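Local coordinates for protein aldehyde dehydrogenase (Bartonella henselae, PDB 3I44) that probably oxidises aldehydes to carboxylic acids with a nicotinamide cofactor, as other members of the aldehyde dehydrogenase family do, at residues Arg87-Glu99 with Leu206-Ser218. The protein carries 1 engineered substitution. Sequence-based numbering, arbitrary orientation.
Sequences RLGFVEKILEIYE and LFAEILDEAALPS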
# COMPACT_ATOMS: atom_id res chain seq x y z
N ARG A 87 22.40 7.12 13.31
CA ARG A 87 22.06 6.45 12.05
C ARG A 87 22.61 7.14 10.81
O ARG A 87 23.13 6.48 9.92
CB ARG A 87 20.54 6.32 11.89
CG ARG A 87 19.85 5.44 12.91
CD ARG A 87 18.35 5.54 12.68
NE ARG A 87 17.59 5.20 13.86
CZ ARG A 87 16.29 5.39 14.01
NH1 ARG A 87 15.57 5.96 13.05
NH2 ARG A 87 15.71 5.00 15.15
N LEU A 88 22.48 8.47 10.73
CA LEU A 88 23.11 9.19 9.64
C LEU A 88 24.63 8.97 9.63
O LEU A 88 25.23 8.83 8.57
CB LEU A 88 22.78 10.66 9.72
CG LEU A 88 23.32 11.54 8.59
CD1 LEU A 88 22.70 11.12 7.28
CD2 LEU A 88 23.01 13.03 8.91
N GLY A 89 25.25 8.95 10.80
CA GLY A 89 26.70 8.73 10.88
C GLY A 89 27.09 7.37 10.32
O GLY A 89 28.12 7.24 9.66
N PHE A 90 26.27 6.34 10.58
CA PHE A 90 26.54 5.05 9.95
C PHE A 90 26.42 5.09 8.42
O PHE A 90 27.22 4.49 7.72
CB PHE A 90 25.64 3.94 10.49
CG PHE A 90 26.08 3.40 11.82
CD1 PHE A 90 27.25 2.63 11.92
CD2 PHE A 90 25.33 3.65 12.96
CE1 PHE A 90 27.66 2.13 13.15
CE2 PHE A 90 25.74 3.14 14.21
CZ PHE A 90 26.89 2.37 14.30
N VAL A 91 25.41 5.77 7.93
CA VAL A 91 25.21 5.89 6.47
C VAL A 91 26.34 6.69 5.79
O VAL A 91 26.80 6.34 4.71
CB VAL A 91 23.83 6.47 6.17
CG1 VAL A 91 23.67 6.84 4.63
CG2 VAL A 91 22.78 5.44 6.62
N GLU A 92 26.83 7.71 6.47
CA GLU A 92 28.00 8.43 5.94
C GLU A 92 29.23 7.54 5.90
O GLU A 92 30.01 7.58 4.95
CB GLU A 92 28.19 9.77 6.68
CG GLU A 92 26.97 10.75 6.37
CD GLU A 92 27.22 12.21 6.80
OE1 GLU A 92 28.20 12.45 7.58
OE2 GLU A 92 26.46 13.11 6.36
N LYS A 93 29.40 6.72 6.93
CA LYS A 93 30.50 5.77 6.98
C LYS A 93 30.38 4.71 5.86
O LYS A 93 31.35 4.38 5.18
CB LYS A 93 30.56 5.11 8.36
CG LYS A 93 31.81 4.23 8.60
CD LYS A 93 33.08 4.98 8.14
CE LYS A 93 34.26 4.85 9.05
NZ LYS A 93 35.12 6.08 8.91
N ILE A 94 29.15 4.23 5.64
CA ILE A 94 28.89 3.29 4.58
C ILE A 94 29.29 3.91 3.23
O ILE A 94 29.92 3.26 2.43
CB ILE A 94 27.41 2.86 4.58
CG1 ILE A 94 27.14 1.91 5.77
CG2 ILE A 94 27.02 2.23 3.20
CD1 ILE A 94 25.59 1.65 6.01
N LEU A 95 28.88 5.15 2.96
CA LEU A 95 29.25 5.83 1.74
C LEU A 95 30.77 5.92 1.57
O LEU A 95 31.28 5.66 0.49
CB LEU A 95 28.66 7.24 1.72
CG LEU A 95 28.98 8.07 0.46
CD1 LEU A 95 28.54 7.32 -0.83
CD2 LEU A 95 28.34 9.46 0.53
N GLU A 96 31.46 6.33 2.63
CA GLU A 96 32.92 6.43 2.61
C GLU A 96 33.56 5.09 2.23
O GLU A 96 34.43 5.06 1.37
CB GLU A 96 33.47 6.90 3.95
CG GLU A 96 34.95 6.70 4.06
CD GLU A 96 35.53 7.24 5.34
OE1 GLU A 96 34.83 7.33 6.35
OE2 GLU A 96 36.73 7.53 5.31
N ILE A 97 33.13 3.98 2.84
CA ILE A 97 33.70 2.69 2.50
C ILE A 97 33.24 2.24 1.09
O ILE A 97 34.01 1.66 0.35
CB ILE A 97 33.40 1.61 3.59
CG1 ILE A 97 34.08 2.01 4.92
CG2 ILE A 97 33.84 0.26 3.11
CD1 ILE A 97 33.30 1.57 6.17
N TYR A 98 32.00 2.55 0.73
CA TYR A 98 31.49 2.26 -0.62
C TYR A 98 32.35 2.88 -1.69
O TYR A 98 32.72 2.20 -2.65
CB TYR A 98 30.05 2.73 -0.76
CG TYR A 98 29.33 2.35 -2.05
CD1 TYR A 98 28.52 1.20 -2.13
CD2 TYR A 98 29.42 3.16 -3.17
CE1 TYR A 98 27.82 0.88 -3.32
CE2 TYR A 98 28.75 2.85 -4.34
CZ TYR A 98 27.95 1.71 -4.41
OH TYR A 98 27.30 1.44 -5.60
N GLU A 99 32.71 4.16 -1.51
CA GLU A 99 33.58 4.84 -2.47
C GLU A 99 34.97 4.20 -2.49
O GLU A 99 35.55 4.00 -3.58
CB GLU A 99 33.68 6.37 -2.23
CG GLU A 99 32.47 7.20 -2.61
CD GLU A 99 32.12 7.19 -4.11
OE1 GLU A 99 32.88 6.64 -4.95
OE2 GLU A 99 31.05 7.76 -4.46
N LEU A 206 29.49 -8.15 -1.35
CA LEU A 206 30.49 -7.08 -1.12
C LEU A 206 29.85 -5.89 -0.35
O LEU A 206 30.47 -5.32 0.55
CB LEU A 206 31.12 -6.62 -2.44
CG LEU A 206 32.09 -5.42 -2.44
CD1 LEU A 206 33.26 -5.62 -1.41
CD2 LEU A 206 32.63 -5.15 -3.91
N PHE A 207 28.61 -5.55 -0.67
CA PHE A 207 27.89 -4.51 0.06
C PHE A 207 27.78 -4.91 1.53
O PHE A 207 27.97 -4.07 2.43
CB PHE A 207 26.52 -4.25 -0.54
CG PHE A 207 25.80 -3.09 0.07
CD1 PHE A 207 26.11 -1.79 -0.30
CD2 PHE A 207 24.81 -3.29 1.01
CE1 PHE A 207 25.45 -0.69 0.27
CE2 PHE A 207 24.13 -2.21 1.58
CZ PHE A 207 24.45 -0.91 1.20
N ALA A 208 27.52 -6.20 1.76
CA ALA A 208 27.53 -6.74 3.12
C ALA A 208 28.86 -6.47 3.80
O ALA A 208 28.88 -6.07 4.96
CB ALA A 208 27.21 -8.24 3.13
N GLU A 209 29.97 -6.74 3.11
CA GLU A 209 31.30 -6.45 3.67
C GLU A 209 31.50 -4.97 3.95
O GLU A 209 32.19 -4.61 4.89
CB GLU A 209 32.41 -6.90 2.73
CG GLU A 209 32.53 -8.39 2.54
CD GLU A 209 33.67 -8.74 1.56
OE1 GLU A 209 34.73 -8.12 1.62
OE2 GLU A 209 33.49 -9.58 0.69
N ILE A 210 30.96 -4.11 3.08
CA ILE A 210 31.01 -2.66 3.33
C ILE A 210 30.34 -2.33 4.67
O ILE A 210 30.94 -1.62 5.49
CB ILE A 210 30.45 -1.89 2.15
CG1 ILE A 210 31.42 -2.04 0.98
CG2 ILE A 210 30.27 -0.37 2.46
CD1 ILE A 210 30.85 -1.70 -0.41
N LEU A 211 29.16 -2.91 4.92
CA LEU A 211 28.37 -2.60 6.10
C LEU A 211 29.05 -3.15 7.36
O LEU A 211 29.06 -2.55 8.41
CB LEU A 211 26.93 -3.16 6.00
CG LEU A 211 25.91 -2.13 5.51
CD1 LEU A 211 26.30 -1.55 4.14
CD2 LEU A 211 24.51 -2.76 5.47
N ASP A 212 29.69 -4.29 7.20
CA ASP A 212 30.42 -4.90 8.29
C ASP A 212 31.62 -4.04 8.68
O ASP A 212 31.86 -3.82 9.84
CB ASP A 212 30.86 -6.27 7.84
CG ASP A 212 31.60 -7.02 8.91
OD1 ASP A 212 31.06 -7.20 10.00
OD2 ASP A 212 32.71 -7.45 8.63
N GLU A 213 32.36 -3.54 7.68
CA GLU A 213 33.50 -2.65 7.91
C GLU A 213 33.05 -1.31 8.52
O GLU A 213 33.80 -0.68 9.27
CB GLU A 213 34.27 -2.42 6.61
CG GLU A 213 35.59 -1.62 6.81
CD GLU A 213 36.43 -1.43 5.54
OE1 GLU A 213 37.35 -0.58 5.57
OE2 GLU A 213 36.18 -2.11 4.51
N ALA A 214 31.83 -0.89 8.20
CA ALA A 214 31.21 0.30 8.81
C ALA A 214 30.81 0.08 10.27
O ALA A 214 30.34 1.01 10.92
CB ALA A 214 29.99 0.74 7.98
N ALA A 215 30.97 -1.15 10.77
CA ALA A 215 30.65 -1.50 12.15
C ALA A 215 29.18 -1.30 12.50
O ALA A 215 28.83 -1.02 13.63
CB ALA A 215 31.58 -0.76 13.16
N LEU A 216 28.31 -1.50 11.53
CA LEU A 216 26.88 -1.51 11.78
C LEU A 216 26.61 -2.61 12.83
O LEU A 216 27.14 -3.71 12.70
CB LEU A 216 26.15 -1.80 10.46
CG LEU A 216 24.72 -1.33 10.27
CD1 LEU A 216 24.58 0.21 10.35
CD2 LEU A 216 24.22 -1.92 8.98
N PRO A 217 25.80 -2.31 13.88
CA PRO A 217 25.57 -3.27 14.95
C PRO A 217 25.05 -4.62 14.48
O PRO A 217 24.27 -4.72 13.51
CB PRO A 217 24.53 -2.59 15.83
CG PRO A 217 24.70 -1.16 15.58
CD PRO A 217 25.07 -1.06 14.13
N SER A 218 25.50 -5.66 15.16
CA SER A 218 25.12 -7.03 14.84
C SER A 218 23.60 -7.25 14.70
O SER A 218 22.81 -6.91 15.58
CB SER A 218 25.70 -7.97 15.90
OG SER A 218 27.12 -7.87 15.88
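Ile94 and Ile97 of helix 84-100 pack on Ile210 of helix 202-213 and on Ala214, an apolar helix-helix contact in the Rossmann-like, NAD(P)-binding part of the aldehyde dehydrogenase fold. The axes of helix segments 87-99 and 206-213 approach to 8.9 Å with 127° between their directions, and no hydrogen bond joins the two segments. Ile210 holds the middle: its CG2 lies 3.6 Å from Ile94 O and also meets Ile97 CG2, the Ile97 and Ile210 side chains pointing opposite ways, while Ile210 CD1 reaches Tyr98. With CG1 beside the backbone N (chi1 -73°), Ile94 sends CG1 to the Ala214 methyl and CD1 on to Leu211 CD1, 3.8 Å away. That same Leu211 methyl lies over one face of Phe207, whose CD1 meets Tyr98 CD1 edge to edge; the Tyr98 hydroxyl bonds to Thr125 O beyond. Ile97 CD1 sits 3.5 Å from Ala214 N and near CB and CG of Glu213, whose side chain crosses Ile97 to bring OE2 3.6 Å from Ile97 CG2; its carboxylate pairs with Lys100.

The chain then turns through a Schellman motif, Ala215 taking positive phi (61°), and leads into Leu216 and Pro217 beside Phe90. Leu216 CD1 makes an off-centre CH-pi contact, 4.3 Å from the Phe90 ring centroid, and Pro217 CD covers one face near CZ. At the ring's edge, in its plane, Ala214 O lies 3.6 Å from Phe90 CD1.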